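Local atomic coordinates of beta-lactamase II (Erythrobacter litoralis, PDB entry 6V72), a protein that probably hydrolyses the amide bond of beta-lactam antibiotics with the help of zinc, giving substituted beta-amino acids and so resistance to these drugs. Residues A[22-27]-A[74-79]; A[28-33]-A[52-57]; A[37-42]-A[66-71]. One frame throughout, in Å; residues are numbered along the deposited sequence.

Contact 1 of 3, residues A[22-27]-A[74-79]; sequences FGEVSF and TEQIVA. With CA (calcium ion), chain C.
The side-chain amide of Gln76 reaches off its helix to the tip of a hairpin, where the backbone N of Glu24 donates to Gln76 OE1 over 2.9 Å. The bond is fairly straight, 157° at the hydrogen, but the donor sits somewhat tilted from the plane of the amide. An extended glutamine chain, CG set beside its own backbone N (chi1 -70°), carries the group that far. Gly23, without a side chain, lets the amide lie close, its CA 3.7 Å from Gln76 OE1. Residues Phe22 to Val25 form a type II' turn, closed by reciprocal backbone bonds between its end residues, that joins strands 20-22 and 25-29 at the edge of the larger sheet. Helix 71-84 packs against this sheet, an element of the metallo-beta-lactamase fold; the axes of strand 25-27 and of residues 74-79 approach to 9.5 Å and cross at -42°. Val25 and Phe27, alternate residues of the strand, point at the helix, whereas Ser26 turns off to Glu14. Val25 CG2 lies 4.1 Å from Ile77 CG1, and Val25 CG1 lies over one face of the Phe27 ring, toward its rim. The edge of that ring comes up to the helix backbone, with Phe27 CZ 4.2 Å from Ile77 CA, while Trp80 stacks on the ring. Phe22 also arrives edge-on, its CE2 3.3 Å from the helix carbonyl Gln76 O and 4.1 Å from Ala79 CB. One residue before Gln76, Glu75 OE1 binds calcium at 2.4 Å together with Glu72 and two waters.

Contact 2 of 3, residues A[28-33]-A[52-57]; sequences SQLAEG and NGLLVV. With EDO (1,2-ethanediol), chain K.
Gly33 O meets the backbone N of Val57 at 2.9 Å in a nearly linear bond, 177° at the hydrogen. The same oxygen also receives a CA-H contact from Val56, with Val56 CA 3.5 Å from Gly33 O, so neighbouring residues of strand 49-58 hold one acceptor. The side chain of Val57 closes over this junction, bringing its CG2 to 3.7 Å from Gly33 O. Here the chains are tight, the CA atoms of Gly33 and Val57 being 5.0 Å apart. The pairing of Gly33 with Val57 carries on the antiparallel ladder in which Trp35 bonds to Leu55 and His37 to Gly53. On the partly exposed side of this close junction lies an ethanediol, probably from the crystallisation liquor, whose O1 donates to Val57 O at 2.9 Å while its C2 rests 3.6 Å from Val56 CG1.

Farther back the segments part: from Leu30 CA to Leu54 CA is 9.2 Å, and a single side-chain contact spans the gap, Leu30 CD1 against Leu54 CD2 at 3.8 Å. The two leucines cross at about a right angle, methyl against methyl. Leu30 and Ala31 both face Val34 in a classic beta bulge, and the chain turns a corner there. Leu30 then touches Ile179, and Leu54 touches Phe181, so this widely spaced, apolar end looks toward the smaller sheet, as expected between the two halves of an alpha-beta/beta-alpha sandwich.

Since the polar grip is made wholly of main-chain atoms, it depends on no side-chain functional group, and side chains add a thin apolar contact.

Contact 3 of 3, residues A[37-42]-A[66-71]; sequences HTTYLD and DTAWTD. With FMT (formic acid), chain J.
His37 directs its NE2 to the carbonyl oxygen of Asp66 at 3.1 Å, a weak bond bent to 124°, and the same N-H also bonds to Val65 O. Two main-chain carbonyls thus meet one imidazole nitrogen, consistent with the proton being held on NE2. Farther along the strand, Thr39 takes two weak bonds from Trp69: its OG1 lies 3.4 Å from the backbone N of Trp69, and its O lies 3.3 Å from NE1 at the edge of the indole. The stronger partner of that NE1 is Ile49 O, on the neighbouring strand. Within the loop, Thr67 OG1 donates to Ala68 O on a lone pair, over 3.0 Å, while Thr70 serves as N-cap of helix 71-84 by bonding to the N of Gln73.

Packing fills in around these bonds. The methyl of Ala68 sits against the hydroxyl of Thr39, its CB 3.4 Å from Thr39 OG1. Leu41 CB stands over the five-membered ring of Trp69 in a CH-pi contact, 3.5 Å from the centroid and only 4° off the normal. With its CG anti to the backbone N (chi1 179°), Leu41 then runs across the indole, so that CD2 comes 3.8 Å from Trp69 CE3.

The loop from strand 61-65 to the helix therefore gains its purchase on strand 34-41 from several modest bonds and one well-centred ring contact. Because Asp66 lies beside His96 and Trp69 beside His226, zinc ligands in another structure of this protein, these interactions may help to place residues next to the zinc site, which holds no zinc in this chain.

How the contacts relate
From the N terminus, the chain enters contact 1 at the hairpin, passes directly into contact 2, and then runs back along strand 34-41 into contact 3. Strand 49-58 closes the loop of contact 2 (28-33 with 52-57); the loop after strand 61-65 closes contact 3; helix 71-84 closes contact 1 last, so the other two nest inside it. Contacts 2 and 3 cross, their segments alternating along the chain. Strand 34-41 lies between its neighbours: Ser26 O meets Thr38 N on one flank, and His37 O meets Gly53 N on the other. Thr74 OG1 bonds to Ala68 N, joining the helix to the loop before it.

Contact 1 of 3, residues A[22-27]-A[74-79]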
ATOM      1  N   PHE A  22      21.662 -21.768  -2.474  1.00 22.57           N
ATOM      2  CA  PHE A  22      21.309 -23.138  -2.840  1.00 22.47           C
ATOM      3  C   PHE A  22      20.172 -23.034  -3.842  1.00 21.87           C
ATOM      4  O   PHE A  22      19.058 -22.670  -3.464  1.00 20.72           O
ATOM      5  CB  PHE A  22      20.892 -23.951  -1.614  1.00 23.99           C
ATOM      6  CG  PHE A  22      20.629 -25.403  -1.895  1.00 23.19           C
ATOM      7  CD1 PHE A  22      21.666 -26.261  -2.194  1.00 24.77           C
ATOM      8  CD2 PHE A  22      19.348 -25.915  -1.832  1.00 23.55           C
ATOM      9  CE1 PHE A  22      21.425 -27.611  -2.438  1.00 27.19           C
ATOM     10  CE2 PHE A  22      19.103 -27.255  -2.074  1.00 25.40           C
ATOM     11  CZ  PHE A  22      20.147 -28.109  -2.376  1.00 24.56           C
ATOM     12  N   GLY A  23      20.447 -23.334  -5.108  1.00 22.79           N
ATOM     13  CA  GLY A  23      19.473 -23.039  -6.151  1.00 21.28           C
ATOM     14  C   GLY A  23      19.090 -21.565  -6.133  1.00 19.93           C
ATOM     15  O   GLY A  23      19.950 -20.672  -6.133  1.00 24.03           O
ATOM     16  N   GLU A  24      17.785 -21.303  -6.101  1.00 18.89           N
ATOM     17  CA  GLU A  24      17.257 -19.942  -6.031  1.00 19.55           C
ATOM     18  C   GLU A  24      17.131 -19.420  -4.604  1.00 16.96           C
ATOM     19  O   GLU A  24      16.612 -18.314  -4.408  1.00 18.23           O
ATOM     20  CB  GLU A  24      15.877 -19.868  -6.697  1.00 23.19           C
ATOM     21  CG  GLU A  24      15.830 -20.216  -8.177  1.00 30.78           C
ATOM     22  CD  GLU A  24      14.408 -20.552  -8.628  1.00 40.25           C
ATOM     23  OE1 GLU A  24      14.180 -21.692  -9.092  1.00 46.64           O
ATOM     24  OE2 GLU A  24      13.509 -19.688  -8.497  1.00 41.21           O
ATOM     25  N   VAL A  25      17.541 -20.190  -3.601  1.00 17.16           N
ATOM     26  CA  VAL A  25      17.325 -19.806  -2.206  1.00 15.61           C
ATOM     27  C   VAL A  25      18.601 -19.213  -1.643  1.00 15.84           C
ATOM     28  O   VAL A  25      19.701 -19.741  -1.856  1.00 18.68           O
ATOM     29  CB  VAL A  25      16.878 -21.003  -1.351  1.00 16.95           C
ATOM     30  CG1 VAL A  25      16.505 -20.531   0.078  1.00 15.96           C
ATOM     31  CG2 VAL A  25      15.734 -21.726  -2.018  1.00 18.81           C
ATOM     32  N   SER A  26      18.460 -18.112  -0.921  1.00 15.09           N
ATOM     33  CA  SER A  26      19.561 -17.520  -0.171  1.00 16.12           C
ATOM     34  C   SER A  26      19.373 -17.855   1.304  1.00 17.04           C
ATOM     35  O   SER A  26      18.326 -17.546   1.881  1.00 19.12           O
ATOM     36  CB  SER A  26      19.584 -16.005  -0.370  1.00 17.82           C
ATOM     37  OG  SER A  26      19.910 -15.675  -1.710  1.00 22.24           O
ATOM     38  N   PHE A  27      20.373 -18.467   1.922  1.00 16.75           N
ATOM     39  CA  PHE A  27      20.299 -18.819   3.335  1.00 16.05           C
ATOM     40  C   PHE A  27      21.236 -17.940   4.149  1.00 18.13           C
ATOM     41  O   PHE A  27      22.387 -17.715   3.759  1.00 22.56           O
ATOM     42  CB  PHE A  27      20.664 -20.286   3.568  1.00 20.10           C
ATOM     43  CG  PHE A  27      19.607 -21.253   3.131  1.00 17.26           C
ATOM     44  CD1 PHE A  27      18.468 -21.467   3.907  1.00 18.08           C
ATOM     45  CD2 PHE A  27      19.760 -21.968   1.950  1.00 18.92           C
ATOM     46  CE1 PHE A  27      17.494 -22.368   3.499  1.00 20.33           C
ATOM     47  CE2 PHE A  27      18.801 -22.868   1.543  1.00 21.33           C
ATOM     48  CZ  PHE A  27      17.668 -23.079   2.323  1.00 20.38           C
ATOM     49  N   THR A  74      10.350 -23.829  -2.687  1.00 12.82           N
ATOM     50  CA  THR A  74      10.069 -24.512  -1.435  1.00 13.71           C
ATOM     51  C   THR A  74      10.687 -25.905  -1.446  1.00 14.95           C
ATOM     52  O   THR A  74      11.248 -26.358  -0.441  1.00 13.59           O
ATOM     53  CB  THR A  74       8.557 -24.557  -1.203  1.00 13.86           C
ATOM     54  OG1 THR A  74       8.075 -23.204  -1.140  1.00 13.81           O
ATOM     55  CG2 THR A  74       8.221 -25.233   0.109  1.00 16.17           C
ATOM     56  N   GLU A  75      10.648 -26.571  -2.601  1.00 14.82           N
ATOM     57  CA  GLU A  75      11.319 -27.863  -2.735  1.00 14.12           C
ATOM     58  C   GLU A  75      12.815 -27.732  -2.455  1.00 15.86           C
ATOM     59  O   GLU A  75      13.431 -28.632  -1.858  1.00 16.55           O
ATOM     60  CB  GLU A  75      11.081 -28.432  -4.149  1.00 14.48           C
ATOM     61  CG  GLU A  75       9.656 -28.880  -4.395  1.00 17.79           C
ATOM     62  CD  GLU A  75       9.306 -29.026  -5.880  1.00 18.50           C
ATOM     63  OE1 GLU A  75      10.197 -28.898  -6.740  1.00 18.90           O
ATOM     64  OE2 GLU A  75       8.123 -29.236  -6.188  1.00 21.26           O
ATOM     65  N   GLN A  76      13.419 -26.613  -2.865  1.00 14.16           N
ATOM     66  CA  GLN A  76      14.846 -26.438  -2.610  1.00 14.42           C
ATOM     67  C   GLN A  76      15.133 -26.263  -1.128  1.00 15.02           C
ATOM     68  O   GLN A  76      16.148 -26.762  -0.636  1.00 16.91           O
ATOM     69  CB  GLN A  76      15.393 -25.266  -3.424  1.00 15.33           C
ATOM     70  CG  GLN A  76      15.416 -25.614  -4.904  1.00 19.03           C
ATOM     71  CD  GLN A  76      15.933 -24.511  -5.799  1.00 24.24           C
ATOM     72  OE1 GLN A  76      15.890 -23.336  -5.451  1.00 23.89           O
ATOM     73  NE2 GLN A  76      16.428 -24.899  -6.984  1.00 28.79           N
ATOM     74  N   ILE A  77      14.254 -25.568  -0.386  1.00 13.72           N
ATOM     75  CA  ILE A  77      14.453 -25.462   1.059  1.00 13.37           C
ATOM     76  C   ILE A  77      14.399 -26.839   1.700  1.00 13.32           C
ATOM     77  O   ILE A  77      15.236 -27.187   2.541  1.00 15.27           O
ATOM     78  CB  ILE A  77      13.409 -24.519   1.688  1.00 13.13           C
ATOM     79  CG1 ILE A  77      13.523 -23.117   1.115  1.00 14.86           C
ATOM     80  CG2 ILE A  77      13.602 -24.449   3.196  1.00 14.37           C
ATOM     81  CD1 ILE A  77      12.322 -22.227   1.479  1.00 16.41           C
ATOM     82  N   VAL A  78      13.408 -27.647   1.303  1.00 14.17           N
ATOM     83  CA  VAL A  78      13.267 -28.989   1.853  1.00 15.78           C
ATOM     84  C   VAL A  78      14.503 -29.821   1.534  1.00 13.89           C
ATOM     85  O   VAL A  78      14.998 -30.584   2.376  1.00 15.69           O
ATOM     86  CB  VAL A  78      11.968 -29.628   1.318  1.00 15.02           C
ATOM     87  CG1 VAL A  78      11.876 -31.102   1.713  1.00 17.91           C
ATOM     88  CG2 VAL A  78      10.744 -28.856   1.862  1.00 16.85           C
ATOM     89  N   ALA A  79      15.027 -29.678   0.315  1.00 14.84           N
ATOM     90  CA  ALA A  79      16.214 -30.439  -0.073  1.00 14.96           C
ATOM     91  C   ALA A  79      17.449 -29.972   0.684  1.00 17.40           C
ATOM     92  O   ALA A  79      18.310 -30.782   1.022  1.00 19.69           O
ATOM     93  CB  ALA A  79      16.440 -30.333  -1.582  1.00 17.61           C
TER
HETATM   94 CA    CA C 302      11.993 -29.105  -8.268  1.00 18.51          CA
HETATM   95  O   HOH W   1      13.077 -27.491  -6.887  1.00 18.44           O
HETATM   96  O   HOH W   2      12.531 -30.964  -6.979  1.00 21.86           O

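Contact 2 of 3, residues A[28-33]-A[52-57]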
ATOM      1  N   SER A  28      20.765 -17.473   5.299  1.00 17.83           N
ATOM      2  CA  SER A  28      21.653 -16.773   6.217  1.00 18.74           C
ATOM      3  C   SER A  28      21.351 -17.227   7.633  1.00 18.44           C
ATOM      4  O   SER A  28      20.221 -17.588   7.957  1.00 23.16           O
ATOM      5  CB  SER A  28      21.540 -15.253   6.105  1.00 24.20           C
ATOM      6  OG  SER A  28      20.201 -14.825   6.156  1.00 26.44           O
ATOM      7  N   GLN A  29      22.375 -17.230   8.470  1.00 21.53           N
ATOM      8  CA  GLN A  29      22.239 -17.736   9.823  1.00 21.31           C
ATOM      9  C   GLN A  29      21.931 -16.580  10.770  1.00 21.27           C
ATOM     10  O   GLN A  29      22.696 -15.606  10.841  1.00 25.44           O
ATOM     11  CB  GLN A  29      23.514 -18.471  10.237  1.00 25.12           C
ATOM     12  CG  GLN A  29      23.293 -19.448  11.344  1.00 27.90           C
ATOM     13  CD  GLN A  29      24.569 -20.128  11.762  1.00 33.87           C
ATOM     14  OE1 GLN A  29      24.703 -21.340  11.635  1.00 38.71           O
ATOM     15  NE2 GLN A  29      25.519 -19.354  12.259  1.00 38.84           N
ATOM     16  N   LEU A  30      20.810 -16.688  11.495  1.00 21.13           N
ATOM     17  CA  LEU A  30      20.446 -15.695  12.499  1.00 21.19           C
ATOM     18  C   LEU A  30      21.023 -16.021  13.864  1.00 25.28           C
ATOM     19  O   LEU A  30      21.231 -15.117  14.687  1.00 28.09           O
ATOM     20  CB  LEU A  30      18.928 -15.601  12.625  1.00 22.32           C
ATOM     21  CG  LEU A  30      18.203 -15.182  11.345  1.00 21.54           C
ATOM     22  CD1 LEU A  30      16.709 -14.946  11.637  1.00 21.39           C
ATOM     23  CD2 LEU A  30      18.867 -13.954  10.725  1.00 25.09           C
ATOM     24  N   ALA A  31      21.260 -17.298  14.117  1.00 24.24           N
ATOM     25  CA  ALA A  31      21.810 -17.795  15.372  1.00 22.22           C
ATOM     26  C   ALA A  31      22.193 -19.237  15.097  1.00 21.98           C
ATOM     27  O   ALA A  31      21.812 -19.801  14.073  1.00 20.89           O
ATOM     28  CB  ALA A  31      20.800 -17.701  16.521  1.00 22.20           C
ATOM     29  N   GLU A  32      22.938 -19.836  16.014  1.00 24.46           N
ATOM     30  CA  GLU A  32      23.232 -21.253  15.865  1.00 25.09           C
ATOM     31  C   GLU A  32      21.944 -22.058  15.727  1.00 22.70           C
ATOM     32  O   GLU A  32      21.054 -21.979  16.582  1.00 22.88           O
ATOM     33  CB  GLU A  32      24.041 -21.754  17.057  1.00 29.80           C
ATOM     34  CG  GLU A  32      24.399 -23.211  16.932  1.00 35.75           C
ATOM     35  CD  GLU A  32      25.208 -23.705  18.109  1.00 44.32           C
ATOM     36  OE1 GLU A  32      25.877 -22.876  18.770  1.00 48.58           O
ATOM     37  OE2 GLU A  32      25.171 -24.925  18.371  1.00 47.34           O
ATOM     38  N   GLY A  33      21.826 -22.792  14.620  1.00 21.38           N
ATOM     39  CA  GLY A  33      20.645 -23.593  14.352  1.00 19.55           C
ATOM     40  C   GLY A  33      19.433 -22.835  13.862  1.00 18.63           C
ATOM     41  O   GLY A  33      18.348 -23.425  13.766  1.00 19.35           O
ATOM     42  N   ASN A  52      10.984 -13.835   3.142  1.00 12.90           N
ATOM     43  CA  ASN A  52      11.811 -14.481   4.158  1.00 11.71           C
ATOM     44  C   ASN A  52      10.987 -15.429   5.019  1.00 12.80           C
ATOM     45  O   ASN A  52       9.868 -15.099   5.416  1.00 15.24           O
ATOM     46  CB  ASN A  52      12.441 -13.473   5.126  1.00 13.01           C
ATOM     47  CG  ASN A  52      13.164 -12.349   4.439  1.00 14.70           C
ATOM     48  OD1 ASN A  52      12.974 -11.165   4.793  1.00 19.07           O
ATOM     49  ND2 ASN A  52      13.994 -12.673   3.494  1.00 14.19           N
ATOM     50  N   GLY A  53      11.590 -16.551   5.379  1.00 12.43           N
ATOM     51  CA  GLY A  53      11.058 -17.411   6.409  1.00 13.06           C
ATOM     52  C   GLY A  53      12.191 -18.020   7.212  1.00 12.63           C
ATOM     53  O   GLY A  53      13.339 -17.580   7.073  1.00 14.00           O
ATOM     54  N   LEU A  54      11.906 -19.018   8.054  1.00 12.57           N
ATOM     55  CA  LEU A  54      12.932 -19.584   8.925  1.00 12.63           C
ATOM     56  C   LEU A  54      13.018 -21.087   8.745  1.00 12.85           C
ATOM     57  O   LEU A  54      12.062 -21.741   8.333  1.00 13.85           O
ATOM     58  CB  LEU A  54      12.663 -19.299  10.417  1.00 14.10           C
ATOM     59  CG  LEU A  54      12.440 -17.843  10.839  1.00 14.24           C
ATOM     60  CD1 LEU A  54      12.086 -17.767  12.314  1.00 16.55           C
ATOM     61  CD2 LEU A  54      13.683 -17.041  10.529  1.00 16.69           C
ATOM     62  N   LEU A  55      14.199 -21.618   9.051  1.00 13.37           N
ATOM     63  CA  LEU A  55      14.416 -23.051   9.162  1.00 13.29           C
ATOM     64  C   LEU A  55      15.155 -23.263  10.476  1.00 14.78           C
ATOM     65  O   LEU A  55      16.265 -22.745  10.653  1.00 16.55           O
ATOM     66  CB  LEU A  55      15.203 -23.566   7.950  1.00 16.45           C
ATOM     67  CG  LEU A  55      15.356 -25.050   7.738  1.00 20.15           C
ATOM     68  CD1 LEU A  55      14.036 -25.739   7.395  1.00 17.67           C
ATOM     69  CD2 LEU A  55      16.355 -25.224   6.597  1.00 21.78           C
ATOM     70  N   VAL A  56      14.523 -23.957  11.423  1.00 13.77           N
ATOM     71  CA  VAL A  56      15.006 -24.028  12.800  1.00 14.27           C
ATOM     72  C   VAL A  56      15.341 -25.473  13.129  1.00 14.70           C
ATOM     73  O   VAL A  56      14.485 -26.356  13.011  1.00 17.42           O
ATOM     74  CB  VAL A  56      13.959 -23.474  13.790  1.00 14.54           C
ATOM     75  CG1 VAL A  56      14.462 -23.610  15.241  1.00 19.99           C
ATOM     76  CG2 VAL A  56      13.632 -22.031  13.445  1.00 14.83           C
ATOM     77  N   VAL A  57      16.574 -25.703  13.587  1.00 15.69           N
ATOM     78  CA  VAL A  57      17.016 -27.039  13.969  1.00 18.05           C
ATOM     79  C   VAL A  57      16.410 -27.439  15.308  1.00 19.05           C
ATOM     80  O   VAL A  57      16.416 -26.672  16.277  1.00 20.98           O
ATOM     81  CB  VAL A  57      18.548 -27.092  14.033  1.00 20.20           C
ATOM     82  CG1 VAL A  57      19.007 -28.430  14.652  1.00 21.03           C
ATOM     83  CG2 VAL A  57      19.154 -26.872  12.642  1.00 20.43           C
TER
HETATM   84  C1  EDO K 310      18.086 -23.653  17.173  1.00 24.71           C
HETATM   85  O1  EDO K 310      18.517 -25.019  17.306  1.00 25.69           O
HETATM   86  C2  EDO K 310      16.813 -23.429  17.987  1.00 25.65           C
HETATM   87  O2  EDO K 310      17.050 -23.716  19.368  1.00 28.54           O

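Contact 3 of 3, residues A[37-42]-A[66-71]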
ATOM      1  N   HIS A  37      15.595 -18.309   5.348  1.00 13.87           N
ATOM      2  CA  HIS A  37      15.557 -18.532   3.913  1.00 12.48           C
ATOM      3  C   HIS A  37      14.960 -17.312   3.234  1.00 12.44           C
ATOM      4  O   HIS A  37      13.958 -16.755   3.699  1.00 13.43           O
ATOM      5  CB  HIS A  37      14.796 -19.818   3.524  1.00 14.44           C
ATOM      6  CG  HIS A  37      13.344 -19.888   3.936  1.00 13.43           C
ATOM      7  ND1 HIS A  37      12.327 -19.324   3.190  1.00 13.48           N
ATOM      8  CD2 HIS A  37      12.739 -20.558   4.950  1.00 13.59           C
ATOM      9  CE1 HIS A  37      11.166 -19.586   3.765  1.00 13.71           C
ATOM     10  NE2 HIS A  37      11.387 -20.343   4.828  1.00 13.13           N
ATOM     11  N   THR A  38      15.575 -16.906   2.130  1.00 14.21           N
ATOM     12  CA  THR A  38      15.097 -15.777   1.343  1.00 12.61           C
ATOM     13  C   THR A  38      14.986 -16.195  -0.111  1.00 14.13           C
ATOM     14  O   THR A  38      15.923 -16.783  -0.669  1.00 15.07           O
ATOM     15  CB  THR A  38      16.032 -14.568   1.469  1.00 14.45           C
ATOM     16  OG1 THR A  38      16.125 -14.202   2.846  1.00 16.20           O
ATOM     17  CG2 THR A  38      15.510 -13.363   0.660  1.00 15.53           C
ATOM     18  N   THR A  39      13.853 -15.869  -0.722  1.00 12.95           N
ATOM     19  CA  THR A  39      13.656 -16.065  -2.145  1.00 13.38           C
ATOM     20  C   THR A  39      13.066 -14.801  -2.748  1.00 13.90           C
ATOM     21  O   THR A  39      12.547 -13.931  -2.046  1.00 15.20           O
ATOM     22  CB  THR A  39      12.743 -17.260  -2.429  1.00 13.80           C
ATOM     23  OG1 THR A  39      11.534 -17.148  -1.655  1.00 14.19           O
ATOM     24  CG2 THR A  39      13.460 -18.591  -2.136  1.00 16.96           C
ATOM     25  N   TYR A  40      13.131 -14.710  -4.067  1.00 16.06           N
ATOM     26  CA  TYR A  40      12.772 -13.472  -4.741  1.00 17.92           C
ATOM     27  C   TYR A  40      11.739 -13.730  -5.821  1.00 19.01           C
ATOM     28  O   TYR A  40      11.711 -14.787  -6.466  1.00 21.94           O
ATOM     29  CB  TYR A  40      13.997 -12.772  -5.370  1.00 17.87           C
ATOM     30  CG  TYR A  40      15.005 -12.370  -4.332  1.00 17.78           C
ATOM     31  CD1 TYR A  40      15.994 -13.259  -3.912  1.00 18.91           C
ATOM     32  CD2 TYR A  40      14.950 -11.118  -3.727  1.00 19.22           C
ATOM     33  CE1 TYR A  40      16.909 -12.899  -2.942  1.00 20.71           C
ATOM     34  CE2 TYR A  40      15.865 -10.748  -2.756  1.00 20.66           C
ATOM     35  CZ  TYR A  40      16.841 -11.643  -2.367  1.00 21.71           C
ATOM     36  OH  TYR A  40      17.759 -11.292  -1.399  1.00 24.13           O
ATOM     37  N   LEU A  41      10.891 -12.735  -6.012  1.00 20.19           N
ATOM     38  CA  LEU A  41       9.901 -12.778  -7.065  1.00 23.65           C
ATOM     39  C   LEU A  41       9.977 -11.471  -7.828  1.00 25.99           C
ATOM     40  O   LEU A  41      10.029 -10.399  -7.220  1.00 27.26           O
ATOM     41  CB  LEU A  41       8.513 -12.995  -6.470  1.00 28.16           C
ATOM     42  CG  LEU A  41       7.412 -13.026  -7.506  1.00 33.81           C
ATOM     43  CD1 LEU A  41       7.423 -14.411  -8.122  1.00 38.54           C
ATOM     44  CD2 LEU A  41       6.101 -12.773  -6.820  1.00 35.69           C
ATOM     45  N   ASP A  42       9.994 -11.565  -9.151  1.00 28.39           N
ATOM     46  CA  ASP A  42       9.952 -10.405 -10.033  1.00 36.36           C
ATOM     47  C   ASP A  42       8.920 -10.695 -11.127  1.00 44.97           C
ATOM     48  O   ASP A  42       9.273 -10.898 -12.290  1.00 45.46           O
ATOM     49  CB  ASP A  42      11.331 -10.118 -10.622  1.00 38.31           C
ATOM     50  CG  ASP A  42      11.411  -8.761 -11.277  1.00 42.47           C
ATOM     51  OD1 ASP A  42      12.530  -8.349 -11.659  1.00 45.22           O
ATOM     52  OD2 ASP A  42      10.360  -8.099 -11.393  1.00 43.91           O
ATOM     53  N   ASP A  66       7.096 -20.690   7.165  1.00 11.62           N
ATOM     54  CA  ASP A  66       6.677 -20.144   5.872  1.00 11.41           C
ATOM     55  C   ASP A  66       7.341 -20.821   4.677  1.00 13.38           C
ATOM     56  O   ASP A  66       8.482 -21.303   4.743  1.00 13.70           O
ATOM     57  CB  ASP A  66       6.870 -18.620   5.825  1.00 12.97           C
ATOM     58  CG  ASP A  66       5.765 -17.895   6.584  1.00 12.96           C
ATOM     59  OD1 ASP A  66       4.644 -18.452   6.634  1.00 16.07           O
ATOM     60  OD2 ASP A  66       5.991 -16.794   7.128  1.00 16.48           O
ATOM     61  N   THR A  67       6.603 -20.880   3.579  1.00 14.56           N
ATOM     62  CA  THR A  67       7.151 -21.382   2.335  1.00 15.07           C
ATOM     63  C   THR A  67       7.902 -20.264   1.611  1.00 14.04           C
ATOM     64  O   THR A  67       7.883 -19.096   2.016  1.00 17.39           O
ATOM     65  CB  THR A  67       6.042 -21.937   1.443  1.00 14.61           C
ATOM     66  OG1 THR A  67       5.208 -20.867   0.998  1.00 18.71           O
ATOM     67  CG2 THR A  67       5.194 -22.991   2.179  1.00 17.47           C
ATOM     68  N   ALA A  68       8.587 -20.635   0.534  1.00 14.29           N
ATOM     69  CA  ALA A  68       9.130 -19.646  -0.387  1.00 16.83           C
ATOM     70  C   ALA A  68       8.026 -19.137  -1.306  1.00 17.20           C
ATOM     71  O   ALA A  68       6.865 -19.523  -1.180  1.00 16.99           O
ATOM     72  CB  ALA A  68      10.273 -20.249  -1.195  1.00 17.04           C
ATOM     73  N   TRP A  69       8.389 -18.257  -2.247  1.00 16.91           N
ATOM     74  CA  TRP A  69       7.398 -17.743  -3.186  1.00 18.13           C
ATOM     75  C   TRP A  69       6.775 -18.862  -4.009  1.00 20.47           C
ATOM     76  O   TRP A  69       5.586 -18.806  -4.342  1.00 20.33           O
ATOM     77  CB  TRP A  69       8.024 -16.732  -4.139  1.00 18.02           C
ATOM     78  CG  TRP A  69       8.318 -15.356  -3.598  1.00 15.96           C
ATOM     79  CD1 TRP A  69       9.552 -14.817  -3.380  1.00 19.15           C
ATOM     80  CD2 TRP A  69       7.374 -14.315  -3.302  1.00 17.42           C
ATOM     81  NE1 TRP A  69       9.441 -13.524  -2.945  1.00 18.49           N
ATOM     82  CE2 TRP A  69       8.117 -13.185  -2.887  1.00 17.51           C
ATOM     83  CE3 TRP A  69       5.981 -14.229  -3.335  1.00 20.48           C
ATOM     84  CZ2 TRP A  69       7.512 -11.993  -2.504  1.00 19.90           C
ATOM     85  CZ3 TRP A  69       5.385 -13.036  -2.963  1.00 21.37           C
ATOM     86  CH2 TRP A  69       6.149 -11.944  -2.546  1.00 21.58           C
ATOM     87  N   THR A  70       7.564 -19.869  -4.387  1.00 17.51           N
ATOM     88  CA  THR A  70       7.089 -20.861  -5.348  1.00 18.56           C
ATOM     89  C   THR A  70       7.275 -22.269  -4.803  1.00 17.78           C
ATOM     90  O   THR A  70       8.044 -22.495  -3.861  1.00 16.97           O
ATOM     91  CB  THR A  70       7.807 -20.755  -6.700  1.00 20.24           C
ATOM     92  OG1 THR A  70       9.171 -21.150  -6.556  1.00 19.64           O
ATOM     93  CG2 THR A  70       7.752 -19.332  -7.228  1.00 23.84           C
ATOM     94  N   ASP A  71       6.554 -23.209  -5.425  1.00 18.94           N
ATOM     95  CA  ASP A  71       6.758 -24.634  -5.162  1.00 18.80           C
ATOM     96  C   ASP A  71       8.200 -25.052  -5.410  1.00 17.30           C
ATOM     97  O   ASP A  71       8.797 -25.754  -4.584  1.00 16.58           O
ATOM     98  CB  ASP A  71       5.805 -25.488  -6.007  1.00 21.11           C
ATOM     99  CG  ASP A  71       5.614 -24.977  -7.460  0.50 24.63           C
ATOM    100  OD1 ASP A  71       6.448 -24.213  -8.025  0.64 28.61           O
ATOM    101  OD2 ASP A  71       4.587 -25.375  -8.050  0.39 25.23           O
TER
HETATM  102  C   FMT J 309      15.907  -9.830   3.338  1.00 43.13           C
HETATM  103  O1  FMT J 309      14.737  -9.558   3.094  1.00 41.59           O
HETATM  104  O2  FMT J 309      16.380 -10.962   3.316  1.00 43.85           O